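Glycosyl hydrolase family 62 protein (Coprinopsis cinerea, PDB 5B6T) probably releases alpha-L-arabinofuranosyl side groups from arabinoxylan, as a glycoside hydrolase family 62 arabinofuranosidase. Local coordinates at residues Ser3-Ser8 with Cys282-Leu287; Phe194-Val199 with Leu211-Gly216; Asn198-Asp203 with Leu277-Cys282; Arg224-Thr229 with Leu238-Ser243. One frame throughout, in Å; residues are numbered along the deposited sequence.

Interaction 1 (Ser3-Ser8 with Cys282-Leu287); sequences SSFRWS and CNLRYL
The backbones of W7 and R285 come nearest here, yet their CA atoms stay 8.5 Å apart. That is too far for neighbouring strands, and strand 305-311 does indeed lie between the two. The contact is therefore made by large apolar side chains that reach across the gap between the two segments. W7 carries most of it. With its CG beside the backbone N (chi1 -50°), the indole reaches toward 282-287 and presents the rim of its six-membered ring: CH2 rests 3.8 Å from L284 CB, and CZ3 lies 3.6 Å from L284 O, which sits near the ring plane. The same CZ3 grazes Y286 CB at 4.5 Å. A ring this long suits the wide gap, and its one polar atom, NE1, is satisfied by F246 O. The F5 side chain comes at a slant to L284, with F5 CE1 4.1 Å from L284 CD2, so the branched leucine meets both aromatics. The Y286 phenol turns elsewhere, its OH bonded to N198 OD1. Strand 7-9 runs between 252-254 and 305-311, and strand 285-290 between 305-311 and 266-268, so the first strand of the chain joins a sheet built from its last ones.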
loop_
_atom_site.group_PDB
_atom_site.type_symbol
_atom_site.label_atom_id
_atom_site.label_comp_id
_atom_site.label_asym_id
_atom_site.label_seq_id
_atom_site.Cartn_x
_atom_site.Cartn_y
_atom_site.Cartn_z
ATOM N N SER A 3 -17.468 -11.837 4.434
ATOM C CA SER A 3 -17.911 -10.942 3.376
ATOM C C SER A 3 -18.352 -9.604 3.953
ATOM O O SER A 3 -18.859 -8.740 3.246
ATOM C CB SER A 3 -19.049 -11.610 2.578
ATOM O OG SER A 3 -20.173 -11.812 3.415
ATOM N N SER A 4 -18.171 -9.431 5.251
ATOM C CA SER A 4 -18.322 -8.129 5.896
ATOM C C SER A 4 -17.225 -8.039 6.950
ATOM O O SER A 4 -16.658 -9.057 7.355
ATOM C CB SER A 4 -19.706 -7.931 6.540
ATOM O OG SER A 4 -19.891 -8.830 7.605
ATOM N N PHE A 5 -16.903 -6.806 7.350
ATOM C CA PHE A 5 -15.800 -6.543 8.263
ATOM C C PHE A 5 -16.160 -5.575 9.355
ATOM O O PHE A 5 -16.928 -4.658 9.167
ATOM C CB PHE A 5 -14.592 -6.010 7.470
ATOM C CG PHE A 5 -14.097 -6.988 6.476
ATOM C CD1 PHE A 5 -13.167 -7.946 6.847
ATOM C CD2 PHE A 5 -14.676 -7.071 5.212
ATOM C CE1 PHE A 5 -12.771 -8.915 5.934
ATOM C CE2 PHE A 5 -14.279 -8.039 4.320
ATOM C CZ PHE A 5 -13.322 -8.947 4.684
ATOM N N ARG A 6 -15.577 -5.807 10.527
ATOM C CA ARG A 6 -15.588 -4.854 11.616
ATOM C C ARG A 6 -14.197 -4.761 12.209
ATOM O O ARG A 6 -13.470 -5.755 12.294
ATOM C CB ARG A 6 -16.615 -5.236 12.688
ATOM C CG ARG A 6 -18.012 -4.915 12.162
ATOM C CD ARG A 6 -19.069 -4.886 13.241
ATOM N NE ARG A 6 -18.675 -4.033 14.356
ATOM C CZ ARG A 6 -18.721 -2.706 14.413
ATOM N NH1 ARG A 6 -19.169 -1.956 13.417
ATOM N NH2 ARG A 6 -18.321 -2.123 15.537
ATOM N N TRP A 7 -13.844 -3.560 12.648
ATOM C CA TRP A 7 -12.477 -3.275 13.114
ATOM C C TRP A 7 -12.495 -2.472 14.397
ATOM O O TRP A 7 -13.443 -1.712 14.684
ATOM C CB TRP A 7 -11.687 -2.431 12.097
ATOM C CG TRP A 7 -11.715 -2.927 10.701
ATOM C CD1 TRP A 7 -12.610 -2.574 9.740
ATOM C CD2 TRP A 7 -10.805 -3.859 10.097
ATOM N NE1 TRP A 7 -12.309 -3.229 8.577
ATOM C CE2 TRP A 7 -11.210 -4.024 8.766
ATOM C CE3 TRP A 7 -9.700 -4.579 10.560
ATOM C CZ2 TRP A 7 -10.541 -4.882 7.876
ATOM C CZ3 TRP A 7 -9.019 -5.407 9.689
ATOM C CH2 TRP A 7 -9.447 -5.555 8.346
ATOM N N SER A 8 -11.377 -2.574 15.116
ATOM C CA SER A 8 -11.032 -1.681 16.212
ATOM C C SER A 8 -9.713 -0.995 15.868
ATOM O O SER A 8 -8.720 -1.670 15.558
ATOM C CB SER A 8 -10.879 -2.451 17.531
ATOM O OG SER A 8 -10.450 -1.565 18.562
ATOM N N CYS A 282 -7.460 -14.974 8.933
ATOM C CA CYS A 282 -7.772 -14.866 10.357
ATOM C C CYS A 282 -7.118 -13.636 10.963
ATOM O O CYS A 282 -5.991 -13.271 10.588
ATOM C CB CYS A 282 -7.192 -16.078 11.094
ATOM S SG CYS A 282 -7.590 -17.716 10.401
ATOM N N ASN A 283 -7.812 -13.001 11.899
ATOM C CA ASN A 283 -7.241 -11.896 12.664
ATOM C C ASN A 283 -6.609 -10.869 11.740
ATOM O O ASN A 283 -5.441 -10.536 11.867
ATOM C CB ASN A 283 -6.206 -12.387 13.700
ATOM C CG ASN A 283 -5.563 -11.236 14.490
ATOM O OD1 ASN A 283 -6.241 -10.270 14.848
ATOM N ND2 ASN A 283 -4.247 -11.331 14.761
ATOM N N LEU A 284 -7.381 -10.335 10.809
ATOM C CA LEU A 284 -6.814 -9.330 9.895
ATOM C C LEU A 284 -6.409 -8.080 10.692
ATOM O O LEU A 284 -7.065 -7.701 11.640
ATOM C CB LEU A 284 -7.799 -8.943 8.774
ATOM C CG LEU A 284 -7.817 -9.866 7.545
ATOM C CD1 LEU A 284 -8.301 -11.265 7.857
ATOM C CD2 LEU A 284 -8.668 -9.248 6.430
ATOM N N ARG A 285 -5.306 -7.468 10.263
ATOM C CA ARG A 285 -4.818 -6.217 10.823
ATOM C C ARG A 285 -4.406 -5.337 9.654
ATOM O O ARG A 285 -3.697 -5.804 8.760
ATOM C CB ARG A 285 -3.619 -6.457 11.744
ATOM C CG ARG A 285 -3.924 -7.253 13.010
ATOM C CD ARG A 285 -2.642 -7.507 13.798
ATOM N NE ARG A 285 -1.936 -8.686 13.337
ATOM C CZ ARG A 285 -0.686 -9.030 13.686
ATOM N NH1 ARG A 285 0.066 -8.247 14.481
ATOM N NH2 ARG A 285 -0.180 -10.161 13.200
ATOM N N TYR A 286 -4.856 -4.089 9.666
ATOM C CA TYR A 286 -4.610 -3.172 8.557
ATOM C C TYR A 286 -3.891 -1.964 9.083
ATOM O O TYR A 286 -4.420 -1.196 9.884
ATOM C CB TYR A 286 -5.915 -2.753 7.825
ATOM C CG TYR A 286 -5.721 -2.199 6.430
ATOM C CD1 TYR A 286 -5.223 -2.993 5.417
ATOM C CD2 TYR A 286 -6.053 -0.880 6.119
ATOM C CE1 TYR A 286 -5.047 -2.481 4.141
ATOM C CE2 TYR A 286 -5.928 -0.376 4.833
ATOM C CZ TYR A 286 -5.377 -1.177 3.862
ATOM O OH TYR A 286 -5.193 -0.678 2.596
ATOM N N LEU A 287 -2.664 -1.764 8.594
ATOM C CA LEU A 287 -1.869 -0.581 8.926
ATOM C C LEU A 287 -2.241 0.475 7.890
ATOM O O LEU A 287 -2.118 0.222 6.697
ATOM C CB LEU A 287 -0.376 -0.936 8.848
ATOM C CG LEU A 287 0.594 0.199 9.221
ATOM C CD1 LEU A 287 0.511 0.677 10.652
ATOM C CD2 LEU A 287 2.006 -0.280 8.908
#

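Interaction 2 (Phe194-Val199 with Leu211-Gly216); sequences FEAANV and LHEAIG
E213 O receives donors from two sides of the contact: F194 N at 2.9 Å, in the carbonyl plane, and the H212 ring, whose ND1-H reaches it at 3.1 Å. A weak third bond comes from E195 N. In return E213 N bonds to E195 O. Two residues, F194 and E195, thus face one, a classic beta bulge in the antiparallel hairpin of strands 195-202 and 207-215, and the register slips by one before N198 and L211 pair through both N-H groups. The bulge lies where E195 approaches the bound lead ion, its side chain about 3 Å away, consistent with a place in the active-site pocket. A water lies 2.7 Å from both E195 OE2 and E213 OE1, placed to donate to either of these like-charged groups, while R221 NH1 makes salt bridges to OE2 of each. E213 is gripped further by S264 OG and H265 N. N198 divides its amide, OD1 to Y286 OH and ND2 to G266 O. Beyond the polar cluster, I215 lays CD1 over the F194 ring, 3.7 Å from its centroid, a CH-pi contact.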
loop_
_atom_site.group_PDB
_atom_site.type_symbol
_atom_site.label_atom_id
_atom_site.label_comp_id
_atom_site.label_asym_id
_atom_site.label_seq_id
_atom_site.Cartn_x
_atom_site.Cartn_y
_atom_site.Cartn_z
ATOM N N PHE A 194 -10.218 4.800 -6.866
ATOM C CA PHE A 194 -9.353 5.974 -6.956
ATOM C C PHE A 194 -7.866 5.660 -6.969
ATOM O O PHE A 194 -7.172 6.004 -7.921
ATOM C CB PHE A 194 -9.705 6.987 -5.873
ATOM C CG PHE A 194 -9.070 8.330 -6.097
ATOM C CD1 PHE A 194 -9.414 9.096 -7.204
ATOM C CD2 PHE A 194 -8.151 8.832 -5.213
ATOM C CE1 PHE A 194 -8.806 10.326 -7.421
ATOM C CE2 PHE A 194 -7.561 10.069 -5.413
ATOM C CZ PHE A 194 -7.877 10.812 -6.523
ATOM N N GLU A 195 -7.351 5.021 -5.930
ATOM C CA GLU A 195 -5.917 4.681 -5.919
ATOM C C GLU A 195 -5.650 3.625 -4.848
ATOM O O GLU A 195 -6.600 3.048 -4.299
ATOM C CB GLU A 195 -5.092 5.949 -5.668
ATOM C CG GLU A 195 -5.381 6.635 -4.336
ATOM C CD GLU A 195 -4.804 8.030 -4.185
ATOM O OE1 GLU A 195 -4.112 8.563 -5.057
ATOM O OE2 GLU A 195 -5.010 8.667 -3.121
ATOM N N ALA A 196 -4.382 3.313 -4.627
ATOM C CA ALA A 196 -3.931 2.527 -3.475
ATOM C C ALA A 196 -4.514 1.120 -3.461
ATOM O O ALA A 196 -5.079 0.668 -2.461
ATOM C CB ALA A 196 -4.239 3.256 -2.178
ATOM N N ALA A 197 -4.222 0.379 -4.514
ATOM C CA ALA A 197 -4.534 -1.052 -4.541
ATOM C C ALA A 197 -3.654 -1.869 -3.564
ATOM O O ALA A 197 -2.506 -1.548 -3.323
ATOM C CB ALA A 197 -4.388 -1.611 -5.945
ATOM N N ASN A 198 -4.262 -2.914 -2.999
ATOM C CA ASN A 198 -3.535 -4.052 -2.429
ATOM C C ASN A 198 -4.076 -5.315 -3.064
ATOM O O ASN A 198 -5.285 -5.438 -3.308
ATOM C CB ASN A 198 -3.728 -4.226 -0.908
ATOM C CG ASN A 198 -3.414 -2.988 -0.087
ATOM O OD1 ASN A 198 -4.330 -2.392 0.483
ATOM N ND2 ASN A 198 -2.141 -2.659 0.064
ATOM N N VAL A 199 -3.178 -6.245 -3.353
ATOM C CA VAL A 199 -3.551 -7.546 -3.892
ATOM C C VAL A 199 -2.794 -8.647 -3.141
ATOM O O VAL A 199 -1.582 -8.626 -3.063
ATOM C CB VAL A 199 -3.320 -7.660 -5.406
ATOM C CG1 VAL A 199 -3.995 -8.924 -5.937
ATOM C CG2 VAL A 199 -3.852 -6.427 -6.095
ATOM N N LEU A 211 -7.998 -5.032 -2.579
ATOM C CA LEU A 211 -8.475 -3.856 -1.868
ATOM C C LEU A 211 -8.158 -2.653 -2.712
ATOM O O LEU A 211 -7.166 -2.636 -3.432
ATOM C CB LEU A 211 -7.766 -3.687 -0.512
ATOM C CG LEU A 211 -7.732 -4.935 0.371
ATOM C CD1 LEU A 211 -6.923 -4.690 1.644
ATOM C CD2 LEU A 211 -9.145 -5.463 0.674
ATOM N N HIS A 212 -8.999 -1.630 -2.644
ATOM C CA HIS A 212 -8.720 -0.426 -3.430
ATOM C C HIS A 212 -9.383 0.749 -2.712
ATOM O O HIS A 212 -10.504 0.619 -2.231
ATOM C CB HIS A 212 -9.304 -0.592 -4.856
ATOM C CG HIS A 212 -8.688 0.261 -5.899
ATOM N ND1 HIS A 212 -8.847 1.632 -5.965
ATOM C CD2 HIS A 212 -7.936 -0.079 -6.973
ATOM C CE1 HIS A 212 -8.184 2.095 -7.011
ATOM N NE2 HIS A 212 -7.651 1.078 -7.653
ATOM N N GLU A 213 -8.666 1.870 -2.640
ATOM C CA GLU A 213 -9.170 3.086 -2.005
ATOM C C GLU A 213 -10.173 3.828 -2.891
ATOM O O GLU A 213 -10.044 3.828 -4.133
ATOM C CB GLU A 213 -8.027 4.032 -1.643
ATOM C CG GLU A 213 -8.426 5.100 -0.649
ATOM C CD GLU A 213 -7.269 5.957 -0.156
ATOM O OE1 GLU A 213 -6.095 5.506 -0.206
ATOM O OE2 GLU A 213 -7.572 7.083 0.341
ATOM N N ALA A 214 -11.158 4.431 -2.230
ATOM C CA ALA A 214 -12.209 5.203 -2.862
ATOM C C ALA A 214 -12.425 6.464 -2.036
ATOM O O ALA A 214 -12.013 6.560 -0.891
ATOM C CB ALA A 214 -13.499 4.389 -2.893
ATOM N N ILE A 215 -13.065 7.447 -2.657
ATOM C CA ILE A 215 -13.474 8.674 -2.014
ATOM C C ILE A 215 -14.997 8.630 -1.990
ATOM O O ILE A 215 -15.638 8.670 -3.050
ATOM C CB ILE A 215 -13.001 9.909 -2.805
ATOM C CG1 ILE A 215 -11.478 9.890 -3.014
ATOM C CG2 ILE A 215 -13.461 11.198 -2.151
ATOM C CD1 ILE A 215 -10.993 10.973 -3.940
ATOM N N GLY A 216 -15.572 8.521 -0.801
ATOM C CA GLY A 216 -16.998 8.262 -0.646
ATOM C C GLY A 216 -17.887 9.478 -0.838
ATOM O O GLY A 216 -17.401 10.617 -1.096
HETATM O O HOH W 1 -4.489 7.663 -0.649
#

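Interaction 3 (Asn198-Asp203 with Leu277-Cys282); sequences NVYRID and LPISPC
R201 pairs with P278 and I202 with I279 in a short parallel ladder, held by R201 N to L277 O (2.9 Å), I279 N to R201 O (2.8 Å) and D203 N to I279 O (2.8 Å). A proline suits position 278, because no N-H is asked of it in this run. The side-chain core is Y200 against I279. The I279 CG1 branch stands between backbone N and carbonyl carbon (chi1 58°), which turns CG2 over one face of the phenol ring, 3.9 Å from its centroid and toward the rim. At the ring edge, in plane, L277 O comes 3.3 Å from Y200 CD1. The phenol's hydroxyl bonds to L268 N, and W145 meets the ring edge-to-face. A leucine in place of Y200 would probably leave L268 N without its acceptor and I279 CG2 without an aromatic face to rest on. Farther on, D203 lies alongside P278, with D203 OD1 3.5 Å from P278 CB, and its other oxygen, OD2, bonds to S271 OG. Past the ladder S280 OG accepts from C282 N, an ST turn. Strand 278-279 is the outermost strand of its sheet, beside 195-202, whose other neighbour is 207-215; Y200 and I279 touch strand 266-268 of another sheet, and L277 packs on strand 142-148.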
loop_
_atom_site.group_PDB
_atom_site.type_symbol
_atom_site.label_atom_id
_atom_site.label_comp_id
_atom_site.label_asym_id
_atom_site.label_seq_id
_atom_site.Cartn_x
_atom_site.Cartn_y
_atom_site.Cartn_z
ATOM N N ASN A 198 -4.262 -2.914 -2.999
ATOM C CA ASN A 198 -3.535 -4.052 -2.429
ATOM C C ASN A 198 -4.076 -5.315 -3.064
ATOM O O ASN A 198 -5.285 -5.438 -3.308
ATOM C CB ASN A 198 -3.728 -4.226 -0.908
ATOM C CG ASN A 198 -3.414 -2.988 -0.087
ATOM O OD1 ASN A 198 -4.330 -2.392 0.483
ATOM N ND2 ASN A 198 -2.141 -2.659 0.064
ATOM N N VAL A 199 -3.178 -6.245 -3.353
ATOM C CA VAL A 199 -3.551 -7.546 -3.892
ATOM C C VAL A 199 -2.794 -8.647 -3.141
ATOM O O VAL A 199 -1.582 -8.626 -3.063
ATOM C CB VAL A 199 -3.320 -7.660 -5.406
ATOM C CG1 VAL A 199 -3.995 -8.924 -5.937
ATOM C CG2 VAL A 199 -3.852 -6.427 -6.095
ATOM N N TYR A 200 -3.565 -9.588 -2.558
ATOM C CA TYR A 200 -3.003 -10.647 -1.718
ATOM C C TYR A 200 -3.512 -12.031 -2.084
ATOM O O TYR A 200 -4.646 -12.164 -2.545
ATOM C CB TYR A 200 -3.383 -10.419 -0.278
ATOM C CG TYR A 200 -2.876 -9.129 0.324
ATOM C CD1 TYR A 200 -1.542 -8.973 0.651
ATOM C CD2 TYR A 200 -3.741 -8.078 0.575
ATOM C CE1 TYR A 200 -1.071 -7.808 1.234
ATOM C CE2 TYR A 200 -3.296 -6.919 1.173
ATOM C CZ TYR A 200 -1.937 -6.777 1.482
ATOM O OH TYR A 200 -1.506 -5.603 2.076
ATOM N N ARG A 201 -2.663 -13.040 -1.880
ATOM C CA ARG A 201 -3.115 -14.446 -1.883
ATOM C C ARG A 201 -3.743 -14.739 -0.537
ATOM O O ARG A 201 -3.177 -14.412 0.513
ATOM C CB ARG A 201 -1.943 -15.377 -2.124
ATOM C CG ARG A 201 -2.243 -16.857 -1.944
ATOM C CD ARG A 201 -3.296 -17.358 -2.919
ATOM N NE ARG A 201 -3.681 -18.731 -2.606
ATOM C CZ ARG A 201 -2.940 -19.807 -2.875
ATOM N NH1 ARG A 201 -1.761 -19.695 -3.478
ATOM N NH2 ARG A 201 -3.386 -21.020 -2.527
ATOM N N ILE A 202 -4.916 -15.364 -0.541
ATOM C CA ILE A 202 -5.606 -15.714 0.720
ATOM C C ILE A 202 -5.184 -17.127 1.092
ATOM O O ILE A 202 -5.607 -18.081 0.436
ATOM C CB ILE A 202 -7.139 -15.610 0.598
ATOM C CG1 ILE A 202 -7.562 -14.215 0.144
ATOM C CG2 ILE A 202 -7.801 -15.943 1.925
ATOM C CD1 ILE A 202 -9.014 -14.106 -0.318
ATOM N N ASP A 203 -4.379 -17.256 2.156
ATOM C CA ASP A 203 -3.943 -18.586 2.608
ATOM C C ASP A 203 -5.118 -19.522 2.866
ATOM O O ASP A 203 -6.161 -19.087 3.368
ATOM C CB ASP A 203 -3.124 -18.508 3.891
ATOM C CG ASP A 203 -1.710 -17.999 3.675
ATOM O OD1 ASP A 203 -1.221 -18.022 2.521
ATOM O OD2 ASP A 203 -1.100 -17.632 4.696
ATOM N N LEU A 277 2.871 -12.437 -1.637
ATOM C CA LEU A 277 1.990 -11.510 -0.879
ATOM C C LEU A 277 0.798 -12.244 -0.213
ATOM O O LEU A 277 -0.379 -11.919 -0.424
ATOM C CB LEU A 277 1.505 -10.346 -1.768
ATOM C CG LEU A 277 2.459 -9.153 -1.940
ATOM C CD1 LEU A 277 2.626 -8.412 -0.610
ATOM C CD2 LEU A 277 3.826 -9.516 -2.505
ATOM N N PRO A 278 1.107 -13.226 0.646
ATOM C CA PRO A 278 0.046 -13.971 1.311
ATOM C C PRO A 278 -0.478 -13.307 2.571
ATOM O O PRO A 278 0.279 -12.653 3.321
ATOM C CB PRO A 278 0.738 -15.287 1.665
ATOM C CG PRO A 278 2.148 -14.906 1.921
ATOM C CD PRO A 278 2.435 -13.704 1.056
ATOM N N ILE A 279 -1.784 -13.497 2.823
ATOM C CA ILE A 279 -2.397 -13.170 4.093
ATOM C C ILE A 279 -3.130 -14.389 4.636
ATOM O O ILE A 279 -3.609 -15.232 3.900
ATOM C CB ILE A 279 -3.394 -11.989 3.987
ATOM C CG1 ILE A 279 -4.503 -12.290 2.971
ATOM C CG2 ILE A 279 -2.665 -10.673 3.669
ATOM C CD1 ILE A 279 -5.735 -11.431 3.115
ATOM N N SER A 280 -3.188 -14.450 5.949
ATOM C CA SER A 280 -4.089 -15.360 6.635
ATOM C C SER A 280 -5.495 -14.783 6.553
ATOM O O SER A 280 -5.691 -13.556 6.648
ATOM C CB SER A 280 -3.707 -15.464 8.099
ATOM O OG SER A 280 -4.724 -16.174 8.822
ATOM N N PRO A 281 -6.531 -15.653 6.426
ATOM C CA PRO A 281 -7.883 -15.143 6.530
ATOM C C PRO A 281 -8.351 -14.824 7.953
ATOM O O PRO A 281 -9.511 -14.422 8.132
ATOM C CB PRO A 281 -8.706 -16.277 5.927
ATOM C CG PRO A 281 -7.946 -17.509 6.306
ATOM C CD PRO A 281 -6.505 -17.104 6.156
ATOM N N CYS A 282 -7.460 -14.974 8.933
ATOM C CA CYS A 282 -7.772 -14.866 10.357
ATOM C C CYS A 282 -7.118 -13.636 10.963
ATOM O O CYS A 282 -5.991 -13.271 10.588
ATOM C CB CYS A 282 -7.192 -16.078 11.094
ATOM S SG CYS A 282 -7.590 -17.716 10.401
#

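Interaction 4 (Arg224-Thr229 with Leu238-Ser243); sequences RSWTST and LADQES
R224 and D240 supply the charged part of the contact. The arginine, bent at chi3 (68°), takes D240 side-on: NE donates to the backbone O at 2.8 Å, and NH2 forms a salt bridge to OD2 at 3.0 Å, meeting it from above the carboxylate plane. Its NH1 is used by R192 O, and W226 CZ2 lies over the centre of the guanidinium, 3.5 Å above the plane. With NE and NH2 on D240 and NH1 on R192 O, the rotation of this buried, flat group is fixed, work for which arginine is well suited. A leucine at R224 would probably leave the D240 carboxylate without its charged mate and R192 O without this donor. A water links D240 OD2 to W226 NE1, 2.9 Å from each.

Among the uncharged bonds, S225 is central. Its hydroxyl, set between backbone N and carbonyl carbon, donates to A239 O at 2.8 Å, and S225 N reaches that oxygen from the same face. L238 N returns a bond to S225 O. A small serine lets its oxygen stay this close to the backbone opposite.

Apolar contact is slight: T227 CG2 meets L238 CD2 at 4.0 Å. L238 and A239 both face S225, a classic beta bulge, just where the chain leaves strand 236-237, the outermost strand of its sheet and one of the two antiparallel neighbours of 221-228.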
loop_
_atom_site.group_PDB
_atom_site.type_symbol
_atom_site.label_atom_id
_atom_site.label_comp_id
_atom_site.label_asym_id
_atom_site.label_seq_id
_atom_site.Cartn_x
_atom_site.Cartn_y
_atom_site.Cartn_z
ATOM N N ARG A 224 -12.713 -0.508 -0.618
ATOM C CA ARG A 224 -13.556 -1.542 -1.200
ATOM C C ARG A 224 -12.763 -2.804 -1.371
ATOM O O ARG A 224 -11.540 -2.761 -1.442
ATOM C CB ARG A 224 -14.107 -1.063 -2.544
ATOM C CG ARG A 224 -14.946 0.211 -2.420
ATOM C CD ARG A 224 -15.396 0.774 -3.749
ATOM N NE ARG A 224 -16.365 -0.080 -4.431
ATOM C CZ ARG A 224 -16.514 -0.156 -5.759
ATOM N NH1 ARG A 224 -15.765 0.594 -6.574
ATOM N NH2 ARG A 224 -17.416 -0.977 -6.279
ATOM N N SER A 225 -13.461 -3.938 -1.460
ATOM C CA SER A 225 -12.801 -5.239 -1.584
ATOM C C SER A 225 -13.532 -6.161 -2.536
ATOM O O SER A 225 -14.774 -6.114 -2.655
ATOM C CB SER A 225 -12.687 -5.919 -0.219
ATOM O OG SER A 225 -13.967 -6.078 0.413
ATOM N N TRP A 226 -12.729 -7.019 -3.164
ATOM C CA TRP A 226 -13.182 -8.022 -4.125
ATOM C C TRP A 226 -12.346 -9.261 -3.944
ATOM O O TRP A 226 -11.225 -9.197 -3.423
ATOM C CB TRP A 226 -12.974 -7.543 -5.569
ATOM C CG TRP A 226 -13.686 -6.329 -5.998
ATOM C CD1 TRP A 226 -14.817 -6.275 -6.766
ATOM C CD2 TRP A 226 -13.314 -4.967 -5.767
ATOM N NE1 TRP A 226 -15.174 -4.989 -7.023
ATOM C CE2 TRP A 226 -14.280 -4.156 -6.406
ATOM C CE3 TRP A 226 -12.269 -4.345 -5.079
ATOM C CZ2 TRP A 226 -14.234 -2.756 -6.363
ATOM C CZ3 TRP A 226 -12.230 -2.959 -5.060
ATOM C CH2 TRP A 226 -13.182 -2.199 -5.710
ATOM N N THR A 227 -12.854 -10.385 -4.449
ATOM C CA THR A 227 -12.044 -11.614 -4.530
ATOM C C THR A 227 -12.120 -12.238 -5.909
ATOM O O THR A 227 -13.052 -11.960 -6.686
ATOM C CB THR A 227 -12.480 -12.688 -3.514
ATOM O OG1 THR A 227 -13.842 -13.070 -3.800
ATOM C CG2 THR A 227 -12.392 -12.156 -2.084
ATOM N N SER A 228 -11.148 -13.099 -6.199
ATOM C CA SER A 228 -11.059 -13.781 -7.475
ATOM C C SER A 228 -10.268 -15.062 -7.315
ATOM O O SER A 228 -9.430 -15.172 -6.423
ATOM C CB SER A 228 -10.363 -12.933 -8.531
ATOM O OG SER A 228 -10.304 -13.590 -9.801
ATOM N N THR A 229 -10.495 -16.035 -8.190
ATOM C CA THR A 229 -9.633 -17.214 -8.209
ATOM C C THR A 229 -8.303 -16.942 -8.912
ATOM O O THR A 229 -7.398 -17.769 -8.850
ATOM C CB THR A 229 -10.327 -18.406 -8.905
ATOM O OG1 THR A 229 -10.654 -18.058 -10.227
ATOM C CG2 THR A 229 -11.558 -18.741 -8.188
ATOM N N LEU A 238 -16.722 -8.244 -2.710
ATOM C CA LEU A 238 -16.755 -8.871 -1.413
ATOM C C LEU A 238 -17.488 -7.864 -0.543
ATOM O O LEU A 238 -18.745 -7.898 -0.479
ATOM C CB LEU A 238 -15.343 -9.221 -0.924
ATOM C CG LEU A 238 -15.273 -9.967 0.414
ATOM C CD1 LEU A 238 -15.844 -11.377 0.258
ATOM C CD2 LEU A 238 -13.858 -10.002 0.942
ATOM N N ALA A 239 -16.761 -6.922 0.060
ATOM C CA ALA A 239 -17.361 -5.807 0.786
ATOM C C ALA A 239 -16.953 -4.536 0.057
ATOM O O ALA A 239 -15.848 -4.009 0.216
ATOM C CB ALA A 239 -16.903 -5.798 2.231
ATOM N N ASP A 240 -17.824 -4.059 -0.823
ATOM C CA ASP A 240 -17.440 -2.993 -1.793
ATOM C C ASP A 240 -18.439 -1.840 -1.855
ATOM O O ASP A 240 -18.431 -1.055 -2.804
ATOM C CB ASP A 240 -17.202 -3.591 -3.184
ATOM C CG ASP A 240 -18.484 -3.778 -3.963
ATOM O OD1 ASP A 240 -19.486 -4.179 -3.320
ATOM O OD2 ASP A 240 -18.477 -3.520 -5.190
ATOM N N GLN A 241 -19.275 -1.704 -0.818
ATOM C CA GLN A 241 -20.273 -0.646 -0.795
ATOM C C GLN A 241 -20.154 0.180 0.468
ATOM O O GLN A 241 -19.634 -0.279 1.488
ATOM C CB GLN A 241 -21.675 -1.253 -0.939
ATOM C CG GLN A 241 -21.878 -2.059 -2.221
ATOM C CD GLN A 241 -21.758 -1.223 -3.489
ATOM O OE1 GLN A 241 -22.036 -0.006 -3.489
ATOM N NE2 GLN A 241 -21.293 -1.847 -4.569
ATOM N N GLU A 242 -20.614 1.418 0.409
ATOM C CA GLU A 242 -20.563 2.269 1.601
ATOM C C GLU A 242 -21.244 1.619 2.818
ATOM O O GLU A 242 -20.751 1.730 3.949
ATOM C CB GLU A 242 -21.105 3.665 1.331
ATOM C CG GLU A 242 -20.207 4.434 0.378
ATOM C CD GLU A 242 -20.571 5.886 0.199
ATOM O OE1 GLU A 242 -21.537 6.370 0.840
ATOM O OE2 GLU A 242 -19.825 6.561 -0.550
ATOM N N SER A 243 -22.335 0.896 2.566
ATOM C CA SER A 243 -23.067 0.167 3.633
ATOM C C SER A 243 -22.504 -1.223 3.995
ATOM O O SER A 243 -22.961 -1.882 4.955
ATOM C CB SER A 243 -24.539 0.040 3.230
ATOM O OG SER A 243 -24.640 -0.696 2.043
HETATM O O HOH W 2 -17.874 -4.243 -7.946
#

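Overall arrangement
Interactions 2, 3 and 4 all reach one sheet, interaction 4 by strand 221-228 and the first two sharing strand 195-202, while H212 O to R224 N (3.0 Å) ties interaction 2 to interaction 4. Interaction 1 lies in another sheet and encloses the other three along the chain. It meets interaction 2 through Y286 OH and N198 OD1, 2.9 Å apart, and interaction 4 where F5 CZ packs 3.9 Å from L238 CD2. Interactions 1 and 3 share C282, joined by a disulfide to C316. Interaction 2 is closest to the presumed active site: E195 lies about 3 Å from the lead ion, whereas the Y286 and Y200 side chains are about 7 and 8 Å from the calcium ion. Such sheets fit the five-bladed beta-propeller of this family.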